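Local structure of UDP-N-acetylglucosamine 2-epimerase (Methanocaldococcus jannaschii, 4NES) at residues R21-K25 and T26-W30; L104-K108 and L109-V113; N169-V172 and D173-L176; K246-E250 and F251-D255; E328-I331 and K332-I336. The protein probably catalyses the reversible epimerisation at C-2 of UDP-N-acetylglucosamine to UDP-N-acetylmannosamine, working as a homodimer with the GT-B fold. One frame throughout, in Å; residues are numbered along the deposited sequence.

Contact 1 of 5, residues R21-K25 and T26-W30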
# COMPACT_ATOMS: atom_id res chain seq x y z
N ARG A 21 -17.32 22.60 1.84
CA ARG A 21 -18.54 23.42 1.73
C ARG A 21 -19.76 22.64 2.24
O ARG A 21 -20.61 23.17 2.97
CB ARG A 21 -18.78 23.83 0.27
CG ARG A 21 -17.89 24.95 -0.27
CD ARG A 21 -18.24 26.32 0.31
NE ARG A 21 -17.57 26.56 1.58
CZ ARG A 21 -16.33 27.02 1.69
NH1 ARG A 21 -15.61 27.29 0.60
NH2 ARG A 21 -15.79 27.20 2.88
N ALA A 22 -19.81 21.36 1.88
CA ALA A 22 -20.92 20.52 2.31
C ALA A 22 -20.88 20.23 3.81
O ALA A 22 -21.92 20.29 4.48
CB ALA A 22 -20.95 19.23 1.51
N LEU A 23 -19.71 19.91 4.34
CA LEU A 23 -19.55 19.67 5.77
C LEU A 23 -19.96 20.86 6.63
O LEU A 23 -20.48 20.69 7.74
CB LEU A 23 -18.11 19.28 6.11
CG LEU A 23 -17.68 17.88 5.67
CD1 LEU A 23 -16.16 17.74 5.74
CD2 LEU A 23 -18.36 16.83 6.54
N GLU A 24 -19.71 22.07 6.13
CA GLU A 24 -20.06 23.29 6.85
C GLU A 24 -21.55 23.45 7.07
O GLU A 24 -21.98 24.19 7.96
CB GLU A 24 -19.52 24.52 6.12
CG GLU A 24 -18.03 24.71 6.25
CD GLU A 24 -17.52 25.78 5.31
OE1 GLU A 24 -18.32 26.26 4.49
OE2 GLU A 24 -16.33 26.14 5.41
N LYS A 25 -22.35 22.76 6.26
CA LYS A 25 -23.81 22.84 6.38
C LYS A 25 -24.37 21.75 7.28
O LYS A 25 -25.58 21.55 7.35
CB LYS A 25 -24.46 22.70 5.02
CG LYS A 25 -24.01 23.75 4.01
CD LYS A 25 -24.66 23.52 2.66
CE LYS A 25 -24.27 24.61 1.67
NZ LYS A 25 -22.79 24.73 1.49
N THR A 26 -23.49 21.03 7.98
CA THR A 26 -23.91 19.93 8.83
C THR A 26 -23.48 20.13 10.27
O THR A 26 -22.75 21.07 10.60
CB THR A 26 -23.31 18.58 8.37
OG1 THR A 26 -21.92 18.52 8.74
CG2 THR A 26 -23.46 18.39 6.88
N ASN A 27 -23.93 19.22 11.14
CA ASN A 27 -23.51 19.20 12.53
C ASN A 27 -22.30 18.28 12.78
O ASN A 27 -21.97 17.97 13.93
CB ASN A 27 -24.67 18.73 13.41
CG ASN A 27 -24.48 19.07 14.86
OD1 ASN A 27 -24.17 20.22 15.21
ND2 ASN A 27 -24.64 18.08 15.74
N ILE A 28 -21.65 17.84 11.71
CA ILE A 28 -20.55 16.89 11.84
C ILE A 28 -19.34 17.56 12.50
O ILE A 28 -19.02 18.71 12.20
CB ILE A 28 -20.17 16.29 10.46
CG1 ILE A 28 -21.35 15.48 9.90
CG2 ILE A 28 -18.92 15.44 10.55
CD1 ILE A 28 -21.25 15.21 8.42
N ASP A 29 -18.71 16.84 13.42
CA ASP A 29 -17.45 17.26 14.02
C ASP A 29 -16.31 16.87 13.08
O ASP A 29 -16.00 15.69 12.94
CB ASP A 29 -17.29 16.57 15.38
CG ASP A 29 -15.99 16.92 16.07
OD1 ASP A 29 -15.40 17.98 15.76
OD2 ASP A 29 -15.57 16.13 16.94
N TRP A 30 -15.70 17.86 12.45
CA TRP A 30 -14.64 17.58 11.49
C TRP A 30 -13.53 18.62 11.55
O TRP A 30 -13.75 19.77 11.95
CB TRP A 30 -15.22 17.54 10.08
CG TRP A 30 -15.67 18.89 9.61
CD1 TRP A 30 -16.87 19.49 9.86
CD2 TRP A 30 -14.92 19.81 8.81
NE1 TRP A 30 -16.91 20.73 9.27
CE2 TRP A 30 -15.72 20.95 8.62
CE3 TRP A 30 -13.64 19.78 8.24
CZ2 TRP A 30 -15.29 22.05 7.88
CZ3 TRP A 30 -13.22 20.87 7.51
CH2 TRP A 30 -14.04 21.99 7.33

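Contact 2 of 5, residues L104-K108 and L109-V113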
# COMPACT_ATOMS: atom_id res chain seq x y z
N LEU A 104 -2.91 4.55 4.81
CA LEU A 104 -2.16 3.48 5.44
C LEU A 104 -2.18 3.59 6.96
O LEU A 104 -2.33 2.58 7.65
CB LEU A 104 -0.73 3.45 4.91
CG LEU A 104 0.11 2.29 5.40
CD1 LEU A 104 -0.63 0.96 5.26
CD2 LEU A 104 1.41 2.26 4.62
N VAL A 105 -2.04 4.81 7.49
CA VAL A 105 -2.11 4.98 8.93
C VAL A 105 -3.50 4.58 9.44
O VAL A 105 -3.63 3.80 10.38
CB VAL A 105 -1.81 6.43 9.38
CG1 VAL A 105 -2.13 6.60 10.86
CG2 VAL A 105 -0.36 6.80 9.10
N ALA A 106 -4.53 5.12 8.80
CA ALA A 106 -5.90 4.87 9.23
C ALA A 106 -6.26 3.39 9.18
O ALA A 106 -6.85 2.86 10.11
CB ALA A 106 -6.88 5.70 8.41
N SER A 107 -5.86 2.71 8.10
CA SER A 107 -6.18 1.30 7.94
C SER A 107 -5.62 0.44 9.06
O SER A 107 -6.31 -0.45 9.56
CB SER A 107 -5.70 0.79 6.57
OG SER A 107 -4.29 0.68 6.53
N LYS A 108 -4.39 0.70 9.48
CA LYS A 108 -3.80 -0.09 10.56
C LYS A 108 -4.40 0.25 11.93
O LYS A 108 -4.34 -0.55 12.85
CB LYS A 108 -2.28 0.07 10.60
CG LYS A 108 -1.54 -0.51 9.38
CD LYS A 108 -1.61 -2.04 9.37
CE LYS A 108 -0.84 -2.63 8.19
NZ LYS A 108 0.65 -2.50 8.34
N LEU A 109 -4.98 1.45 12.05
CA LEU A 109 -5.66 1.85 13.27
C LEU A 109 -7.12 1.42 13.26
O LEU A 109 -7.86 1.69 14.22
CB LEU A 109 -5.58 3.36 13.46
CG LEU A 109 -4.21 3.96 13.80
CD1 LEU A 109 -4.33 5.48 13.97
CD2 LEU A 109 -3.61 3.32 15.05
N LYS A 110 -7.54 0.75 12.19
CA LYS A 110 -8.92 0.28 12.01
C LYS A 110 -9.92 1.44 11.94
O LYS A 110 -11.07 1.33 12.40
CB LYS A 110 -9.30 -0.78 13.05
CG LYS A 110 -8.29 -1.92 13.08
CD LYS A 110 -8.74 -3.07 13.95
CE LYS A 110 -7.60 -4.06 14.12
NZ LYS A 110 -8.07 -5.39 14.60
N ILE A 111 -9.48 2.54 11.35
CA ILE A 111 -10.33 3.70 11.09
C ILE A 111 -10.74 3.66 9.63
O ILE A 111 -9.89 3.55 8.74
CB ILE A 111 -9.57 5.02 11.35
CG1 ILE A 111 -9.18 5.13 12.82
CG2 ILE A 111 -10.41 6.23 10.92
CD1 ILE A 111 -8.20 6.26 13.12
N ASP A 112 -12.04 3.75 9.37
CA ASP A 112 -12.54 3.71 7.99
C ASP A 112 -11.93 4.81 7.13
O ASP A 112 -11.88 5.98 7.53
CB ASP A 112 -14.07 3.84 7.96
CG ASP A 112 -14.79 2.60 8.46
OD1 ASP A 112 -14.14 1.59 8.76
OD2 ASP A 112 -16.04 2.66 8.55
N VAL A 113 -11.49 4.43 5.93
CA VAL A 113 -10.94 5.37 4.97
C VAL A 113 -11.93 5.64 3.85
O VAL A 113 -12.46 4.70 3.22
CB VAL A 113 -9.63 4.83 4.37
CG1 VAL A 113 -9.12 5.74 3.26
CG2 VAL A 113 -8.58 4.65 5.47

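Contact 3 of 5, residues N169-V172 and D173-L176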
# COMPACT_ATOMS: atom_id res chain seq x y z
N ASN A 169 -17.04 13.74 -10.23
CA ASN A 169 -15.81 14.31 -9.70
C ASN A 169 -16.09 15.66 -9.07
O ASN A 169 -16.72 16.52 -9.70
CB ASN A 169 -14.75 14.41 -10.80
CG ASN A 169 -13.34 14.60 -10.25
OD1 ASN A 169 -13.09 15.48 -9.43
ND2 ASN A 169 -12.42 13.73 -10.67
N THR A 170 -15.62 15.86 -7.84
CA THR A 170 -15.79 17.15 -7.15
C THR A 170 -15.18 18.34 -7.90
O THR A 170 -15.50 19.50 -7.59
CB THR A 170 -15.22 17.14 -5.72
OG1 THR A 170 -13.82 16.87 -5.78
CG2 THR A 170 -15.91 16.09 -4.85
N ILE A 171 -14.29 18.09 -8.86
CA ILE A 171 -13.74 19.19 -9.63
C ILE A 171 -14.84 19.90 -10.43
O ILE A 171 -14.73 21.11 -10.69
CB ILE A 171 -12.59 18.73 -10.56
CG1 ILE A 171 -11.77 19.93 -11.00
CG2 ILE A 171 -13.11 17.93 -11.74
CD1 ILE A 171 -11.10 20.65 -9.86
N VAL A 172 -15.91 19.19 -10.79
CA VAL A 172 -17.04 19.86 -11.43
C VAL A 172 -17.66 20.87 -10.46
O VAL A 172 -17.88 22.02 -10.84
CB VAL A 172 -18.12 18.88 -11.92
CG1 VAL A 172 -19.26 19.64 -12.63
CG2 VAL A 172 -17.52 17.87 -12.86
N ASP A 173 -17.94 20.44 -9.23
CA ASP A 173 -18.45 21.36 -8.21
C ASP A 173 -17.54 22.58 -8.09
O ASP A 173 -18.01 23.72 -8.07
CB ASP A 173 -18.43 20.74 -6.80
CG ASP A 173 -19.08 19.37 -6.69
OD1 ASP A 173 -19.10 18.58 -7.65
OD2 ASP A 173 -19.52 19.05 -5.56
N ALA A 174 -16.24 22.35 -7.98
CA ALA A 174 -15.29 23.43 -7.75
C ALA A 174 -15.26 24.41 -8.92
O ALA A 174 -15.28 25.64 -8.73
CB ALA A 174 -13.90 22.87 -7.49
N THR A 175 -15.23 23.88 -10.13
CA THR A 175 -15.16 24.71 -11.32
C THR A 175 -16.47 25.48 -11.43
O THR A 175 -16.48 26.66 -11.82
CB THR A 175 -14.85 23.87 -12.58
OG1 THR A 175 -13.72 23.02 -12.33
CG2 THR A 175 -14.53 24.76 -13.76
N LEU A 176 -17.57 24.84 -11.05
CA LEU A 176 -18.91 25.43 -11.07
C LEU A 176 -19.21 26.38 -9.89
O LEU A 176 -20.06 27.27 -10.03
CB LEU A 176 -19.98 24.34 -11.13
CG LEU A 176 -20.53 23.91 -12.49
CD1 LEU A 176 -21.66 24.85 -12.91
CD2 LEU A 176 -19.44 23.86 -13.56

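Contact 4 of 5, residues K246-E250 and F251-D255. With UD1 (uridine-diphosphate-N-acetylglucosamine), chain B.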
# COMPACT_ATOMS: atom_id res chain seq x y z
N LYS A 246 12.76 23.97 -10.93
CA LYS A 246 14.00 23.44 -10.36
C LYS A 246 14.68 22.53 -11.37
O LYS A 246 15.90 22.61 -11.57
CB LYS A 246 13.71 22.69 -9.06
CG LYS A 246 14.92 21.97 -8.48
CD LYS A 246 14.58 21.32 -7.15
CE LYS A 246 13.64 20.14 -7.34
NZ LYS A 246 13.35 19.50 -6.03
N ARG A 247 13.90 21.68 -12.02
CA ARG A 247 14.44 20.76 -13.03
C ARG A 247 14.91 21.49 -14.28
O ARG A 247 15.96 21.15 -14.83
CB ARG A 247 13.41 19.70 -13.41
CG ARG A 247 13.05 18.73 -12.29
CD ARG A 247 14.25 17.92 -11.85
NE ARG A 247 13.86 16.89 -10.90
CZ ARG A 247 14.71 16.08 -10.29
NH1 ARG A 247 16.01 16.18 -10.52
NH2 ARG A 247 14.27 15.15 -9.45
N LEU A 248 14.15 22.48 -14.75
CA LEU A 248 14.55 23.24 -15.93
C LEU A 248 15.90 23.92 -15.72
O LEU A 248 16.72 23.96 -16.63
CB LEU A 248 13.49 24.28 -16.30
CG LEU A 248 12.25 23.70 -16.98
CD1 LEU A 248 11.11 24.71 -16.95
CD2 LEU A 248 12.57 23.29 -18.41
N LYS A 249 16.12 24.43 -14.51
CA LYS A 249 17.40 25.06 -14.19
C LYS A 249 18.50 24.02 -14.07
O LYS A 249 19.63 24.24 -14.50
CB LYS A 249 17.28 25.88 -12.90
CG LYS A 249 16.40 27.11 -13.04
CD LYS A 249 16.09 27.72 -11.68
CE LYS A 249 15.36 29.04 -11.81
NZ LYS A 249 16.25 30.10 -12.36
N GLU A 250 18.17 22.87 -13.49
CA GLU A 250 19.14 21.78 -13.33
C GLU A 250 19.65 21.29 -14.69
O GLU A 250 20.84 20.98 -14.84
CB GLU A 250 18.52 20.62 -12.56
CG GLU A 250 19.41 19.38 -12.53
CD GLU A 250 18.80 18.23 -11.77
OE1 GLU A 250 17.61 18.32 -11.40
OE2 GLU A 250 19.51 17.22 -11.55
N PHE A 251 18.76 21.24 -15.67
CA PHE A 251 19.09 20.72 -16.99
C PHE A 251 19.46 21.82 -17.98
O PHE A 251 19.58 21.56 -19.18
CB PHE A 251 17.92 19.90 -17.54
CG PHE A 251 17.59 18.70 -16.69
CD1 PHE A 251 18.59 17.99 -16.04
CD2 PHE A 251 16.27 18.28 -16.54
CE1 PHE A 251 18.28 16.89 -15.26
CE2 PHE A 251 15.96 17.18 -15.76
CZ PHE A 251 16.96 16.48 -15.12
N ASN A 252 19.64 23.04 -17.47
CA ASN A 252 19.97 24.20 -18.31
C ASN A 252 18.99 24.45 -19.46
O ASN A 252 19.41 24.68 -20.59
CB ASN A 252 21.41 24.12 -18.83
CG ASN A 252 22.34 25.08 -18.12
OD1 ASN A 252 22.99 24.72 -17.14
ND2 ASN A 252 22.40 26.32 -18.61
N LEU A 253 17.70 24.40 -19.16
CA LEU A 253 16.67 24.68 -20.15
C LEU A 253 15.88 25.93 -19.79
O LEU A 253 15.18 26.49 -20.64
CB LEU A 253 15.71 23.50 -20.29
CG LEU A 253 16.24 22.22 -20.93
CD1 LEU A 253 15.18 21.12 -20.84
CD2 LEU A 253 16.62 22.48 -22.38
N PHE A 254 15.97 26.36 -18.54
CA PHE A 254 15.18 27.49 -18.08
C PHE A 254 15.47 28.76 -18.85
O PHE A 254 14.55 29.42 -19.34
CB PHE A 254 15.36 27.74 -16.58
CG PHE A 254 14.37 28.72 -16.01
CD1 PHE A 254 13.05 28.35 -15.82
CD2 PHE A 254 14.75 30.02 -15.70
CE1 PHE A 254 12.13 29.24 -15.32
CE2 PHE A 254 13.83 30.92 -15.20
CZ PHE A 254 12.52 30.53 -15.00
N ASP A 255 16.75 29.11 -18.97
CA ASP A 255 17.14 30.33 -19.67
C ASP A 255 16.69 30.34 -21.14
O ASP A 255 16.40 31.40 -21.69
CB ASP A 255 18.64 30.57 -19.54
CG ASP A 255 19.01 31.22 -18.23
OD1 ASP A 255 18.17 31.21 -17.30
OD2 ASP A 255 20.15 31.73 -18.11
C1' UD1 B . 2.96 16.35 -5.93
C2' UD1 B . 2.28 15.04 -6.19
C3' UD1 B . 1.63 15.03 -7.49
C4' UD1 B . 0.73 16.17 -7.70
C5' UD1 B . 1.42 17.47 -7.36
C6' UD1 B . 0.49 18.62 -7.36
C7' UD1 B . 3.41 13.05 -5.05
C8' UD1 B . 4.45 11.97 -5.17
N2' UD1 B . 3.27 13.94 -6.18
O1' UD1 B . 3.97 16.52 -6.87
O3' UD1 B . 0.90 13.80 -7.66
O4' UD1 B . 0.27 16.22 -9.05
O5' UD1 B . 1.98 17.41 -6.06
O6' UD1 B . 1.07 19.82 -7.74
O7' UD1 B . 2.72 13.15 -4.04
N1 UD1 B . 8.11 22.40 -4.16
C2 UD1 B . 8.18 23.67 -3.74
N3 UD1 B . 7.21 24.19 -2.99
C4 UD1 B . 6.15 23.45 -2.62
C5 UD1 B . 6.04 22.14 -3.04
C6 UD1 B . 7.05 21.62 -3.83
O2 UD1 B . 9.12 24.37 -4.05
O4 UD1 B . 5.17 24.01 -1.85
C1B UD1 B . 9.17 21.81 -5.01
C2B UD1 B . 10.32 21.26 -4.26
O2' UD1 B . 11.50 21.47 -5.00
C3B UD1 B . 10.02 19.85 -4.19
C4B UD1 B . 9.39 19.60 -5.51
O4B UD1 B . 8.64 20.76 -5.82
O3B UD1 B . 11.14 19.03 -3.96
C5B UD1 B . 8.49 18.41 -5.51
O5B UD1 B . 7.52 18.41 -4.50
PA UD1 B . 6.69 17.13 -4.22
O1A UD1 B . 7.62 16.02 -3.83
O2A UD1 B . 5.69 17.43 -3.15
O3A UD1 B . 6.01 16.67 -5.55
PB UD1 B . 5.18 17.51 -6.62
O1B UD1 B . 5.97 17.56 -7.88
O2B UD1 B . 4.73 18.82 -6.05

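Contact 5 of 5, residues E328-I331 and K332-I336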
# COMPACT_ATOMS: atom_id res chain seq x y z
N GLU A 328 6.05 15.50 -33.30
CA GLU A 328 5.23 15.35 -34.49
C GLU A 328 3.77 15.09 -34.10
O GLU A 328 2.85 15.64 -34.71
CB GLU A 328 5.75 14.21 -35.38
CG GLU A 328 7.26 14.09 -35.43
CD GLU A 328 7.92 15.13 -36.31
OE1 GLU A 328 7.32 15.51 -37.34
OE2 GLU A 328 9.04 15.55 -35.98
N LYS A 329 3.57 14.27 -33.07
CA LYS A 329 2.23 14.04 -32.56
C LYS A 329 1.65 15.34 -32.00
O LYS A 329 0.46 15.62 -32.16
CB LYS A 329 2.22 12.97 -31.46
CG LYS A 329 2.34 11.53 -31.96
CD LYS A 329 2.09 10.55 -30.82
CE LYS A 329 2.12 9.10 -31.29
NZ LYS A 329 3.50 8.60 -31.50
N LEU A 330 2.50 16.14 -31.36
CA LEU A 330 2.06 17.42 -30.81
C LEU A 330 1.64 18.37 -31.92
O LEU A 330 0.59 19.02 -31.83
CB LEU A 330 3.17 18.03 -29.96
CG LEU A 330 2.92 19.44 -29.43
CD1 LEU A 330 1.70 19.49 -28.54
CD2 LEU A 330 4.16 19.92 -28.68
N ILE A 331 2.43 18.45 -32.98
CA ILE A 331 2.10 19.33 -34.10
C ILE A 331 0.77 18.96 -34.74
O ILE A 331 -0.08 19.83 -34.97
CB ILE A 331 3.23 19.35 -35.16
CG1 ILE A 331 4.50 19.98 -34.57
CG2 ILE A 331 2.79 20.12 -36.40
CD1 ILE A 331 4.28 21.36 -33.97
N LYS A 332 0.57 17.67 -35.00
CA LYS A 332 -0.67 17.21 -35.61
C LYS A 332 -1.86 17.45 -34.69
O LYS A 332 -2.93 17.87 -35.13
CB LYS A 332 -0.59 15.72 -35.96
CG LYS A 332 -1.89 15.15 -36.52
CD LYS A 332 -2.28 15.81 -37.84
CE LYS A 332 -3.49 15.14 -38.46
NZ LYS A 332 -3.70 15.56 -39.88
N ALA A 333 -1.67 17.19 -33.40
CA ALA A 333 -2.73 17.40 -32.41
C ALA A 333 -3.18 18.86 -32.33
O ALA A 333 -4.37 19.13 -32.15
CB ALA A 333 -2.28 16.92 -31.05
N VAL A 334 -2.24 19.80 -32.45
CA VAL A 334 -2.60 21.21 -32.42
C VAL A 334 -3.51 21.54 -33.60
O VAL A 334 -4.53 22.22 -33.44
CB VAL A 334 -1.36 22.12 -32.41
CG1 VAL A 334 -1.74 23.57 -32.62
CG2 VAL A 334 -0.61 21.97 -31.09
N GLU A 335 -3.17 21.03 -34.78
CA GLU A 335 -4.01 21.24 -35.96
C GLU A 335 -5.42 20.68 -35.75
O GLU A 335 -6.41 21.35 -36.03
CB GLU A 335 -3.38 20.61 -37.20
CG GLU A 335 -4.11 20.93 -38.49
CD GLU A 335 -3.41 20.35 -39.70
OE1 GLU A 335 -3.17 21.10 -40.67
OE2 GLU A 335 -3.12 19.13 -39.69
N ILE A 336 -5.49 19.45 -35.25
CA ILE A 336 -6.77 18.79 -35.00
C ILE A 336 -7.59 19.59 -34.00
O ILE A 336 -8.77 19.87 -34.24
CB ILE A 336 -6.56 17.36 -34.47
CG1 ILE A 336 -5.87 16.49 -35.53
CG2 ILE A 336 -7.87 16.73 -34.02
CD1 ILE A 336 -5.39 15.15 -35.02

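Contact 1 of 5, residues R21-K25 and T26-W30
Leu-23 O and Thr-26 N close a type I beta turn, 3.0 Å apart, with which the chain leaves helix 10-23 on its way to strand 30-34 in one of the two Rossmann-like domains of the GT-B fold. The turn's acceptor is used twice. Thr-26 N comes in from well above the carbonyl plane, while Thr-26 OG1 donates to the same Leu-23 O at 2.8 Å from much nearer that plane. OG1 sits between the backbone N and the carbonyl carbon of its own residue (chi1 75°), and from there it also accepts from Ile-28 N at 3.1 Å, an ST turn. A valine here, having no hydroxyl, would probably leave Leu-23 O with the turn N-H as its one donor from this turn and Ile-28 N without its ST-turn acceptor. Leu-23 fills the inside of the bend: its CB lies over one face of the Trp-30 indole, 3.8 Å from the centroid of the five-membered ring in a CH-pi contact, and its CD2 meets Ile-28 CD1 at 3.8 Å. Leu-3 and Ile-5 of strand 3-7 pack on both Leu-23 and Trp-30, tying the turn to the sheet. Arg-21 grips the Glu-24 carboxylate side-on, NH2 reaching OE2 at 2.8 Å, while its NH1 and NH2 also bond Leu-51 O and Asn-52 O. The NE of Arg-21 meets Glu-24 OE1 at 3.0 Å, the oxygen lying in the guanidinium plane.

Contact 2 of 5, residues L104-K108 and L109-V113
Ala-106 O takes the N-H of Ile-111 at 2.9 Å and Ser-107 O that of Lys-110 at 3.1 Å, the paired bonds of a Schellman motif that ends helix 97-108 within the beta-alpha-beta unit from strand 89-93 to strand 112-116. Lys-110, with its positive phi of 63°, is the residue that turns the chain back. Of the two bonds the one to Ile-111 is the straighter, at 165°. One step earlier, Leu-109 N gives a last helical bond to Val-105 O, 3.2 Å long.

Apolar contacts follow the same reversal. The methyl of Ala-106 meets Val-113 CG2 at 3.6 Å and Ile-111 CB at 4.0 Å, so the helix settles on the start of the strand; Val-90 of strand 89-93 packs on Ala-106 and Ile-111 as well. Val-105 CG1 meets Leu-109 CD1 at 4.0 Å, the two chains running alongside each other, and both residues touch Leu-82 of helix 67-85. An alanine in place of Leu-109 is likely to cost Val-105 and Leu-82 a packing partner and open a gap between the two helices.

One polar end reaches the dimer partner: Lys-108 NZ is hydrogen-bonded to Asn-97 and Asn-132 of the second subunit. Closer in, Ser-107 OG bonds back to Leu-104 O at 3.0 Å, reaching it from above the carbonyl plane.

Contact 3 of 5, residues N169-V172 and D173-L176
Ile-171 O is gripped twice by Thr-175, by its N at 2.9 Å and by its OG1 at 2.7 Å, the two donors arriving from opposite faces of the carbonyl plane. The hydroxyl gets there because it is anti to its own carbonyl carbon (chi1 -50°), which folds it back over the preceding turn of helix 170-183; Thr-175 OG1 is also hydrogen-bonded to Tyr-271 OH. This is the tight side. Ile-171 packs among Ile-14, Glu-294 and Ile-297, and its side chain comes within about 4 Å of the bound UDP. Its CD1 has a looser contact with Ala-174 CB at 4.3 Å.

The opening of the helix is held by polar bonds. Asn-169 is the N-cap, its OD1 accepting from Ile-171 N at 2.9 Å in a nearly straight bond of 168°. Asp-173 lies one turn on, its carboxylate taking Ser-353 N on OD1 and Gly-354 N on OD2 and so joining this turn to the start of helix 353-363.

By contrast, on the side of Val-172 and Leu-176 the side-chain ends meet more loosely, Val-172 CG1 to Leu-176 CD2 at 4.3 Å, and Leu-176 is exposed, although Phe-348 and Asn-346 pack on Val-172.

The chemistry is that of a compensated helix start: the buried, probably charged carboxylate of Asp-173 is answered by two backbone N-H groups, and the amide oxygen of Asn-169 answers an N-H of the first turn.

Contact 4 of 5, residues K246-E250 and F251-D255
Lys-249 runs alongside the Phe-254 side chain and lays its CE over one face of the ring, 4.2 Å from the centroid, in a CH-pi contact. CG of Phe-254 is anti to the backbone N (chi1 -169°), which swings the ring back beside the lysine chain, while Leu-248 CB comes to the edge of the same ring. Leu-248 and Leu-253 meet at about a right angle, CD2 to CB at 3.7 Å, and Leu-218 of helix 215-232 packs on both. The Phe-251 ring lies beside the Glu-250 chain, its plane 26° from that of the carboxylate, with CE1 at 3.8 Å from Glu-250 CD. The same carboxylate is held by Arg-247, whose NH1 bonds the syn lone pair of Glu-250 OE1 at 2.8 Å; Arg-247 NE forms a further salt bridge to Asp-213.

The backbone brings these groups together through a Schellman motif ending helix 242-250. Asn-252, of positive phi, sends its N to Lys-249 O, and Leu-253 N reaches Leu-248 O at 2.7 Å. Phe-254 N shares that acceptor.

From the helix Lys-246 extends to the substrate, its NZ bonding O2' of UDP-N-acetylglucosamine at 2.9 Å and, weakly, O3B. Both are ribose hydroxyls, so the bonds of this ammonium group are consistent with a part in holding the ribose of the nucleotide.

Contact 5 of 5, residues E328-I331 and K332-I336
Leu-330 O accepts from Val-334 N at 3.0 Å, one of four successive i to i+4 bonds that carry the alpha-helix 327-338 across this contact, in the domain of the GT-B fold built on strands 201-205 to 320-322. Glu-328 O takes Lys-332 N at 3.1 Å in the straightest of them, 169°, and Lys-329 O takes Ala-333 N at 2.9 Å. The fourth, from Glu-335 N to Ile-331 O, is stretched to 3.3 Å and weak. Ile-331 O, however, has a second donor in Tyr-232 OH of helix 215-232, so this carbonyl is served both from its own helix and from the neighbouring one. Upstream, Asn-326 OD1 accepts from Lys-329 N and, weakly, from Glu-328 N, so it answers N-H groups at the beginning of the helix. Further on, Lys-332 O receives Ile-336 N, and Glu-335 O is bonded by Asn-339 ND2.

Apolar groups line the inner face. Leu-330 CD1 comes to 4.2 Å from Val-334 CG2, and that methyl also rests on Leu-330 O, because CG2 is anti to its own carbonyl carbon while CG1 is anti to the backbone N (chi1 170°). Ile-303 of strand 302-304 packs against Leu-330, Ala-333 and Val-334, and Ile-228 against Leu-330, so the helix packs on both the sheet and helix 215-232. The outer face is charged and exposed: there Lys-332 NZ stands 3.6 Å from Glu-335 OE2, a long salt bridge.

Contacts 1 and 2 both lie in the half of the chain built on the seven-stranded parallel sheet, their centres 22 Å apart, each at the point where a helix hands over to a strand. Contacts 4 and 5 belong to the other half, 26 Å apart between centres. Contact 3 lies closer to the chain's centre, 18 Å from contact 1 and 29 Å from contact 5 between centres, and approaches the bound UDP. Contact 4 alone bonds UDP-N-acetylglucosamine; its Arg-247 side chain is about 9 Å from that of His-207, the probable active-site residue. Contact 2 instead faces the second subunit. No two contacts touch.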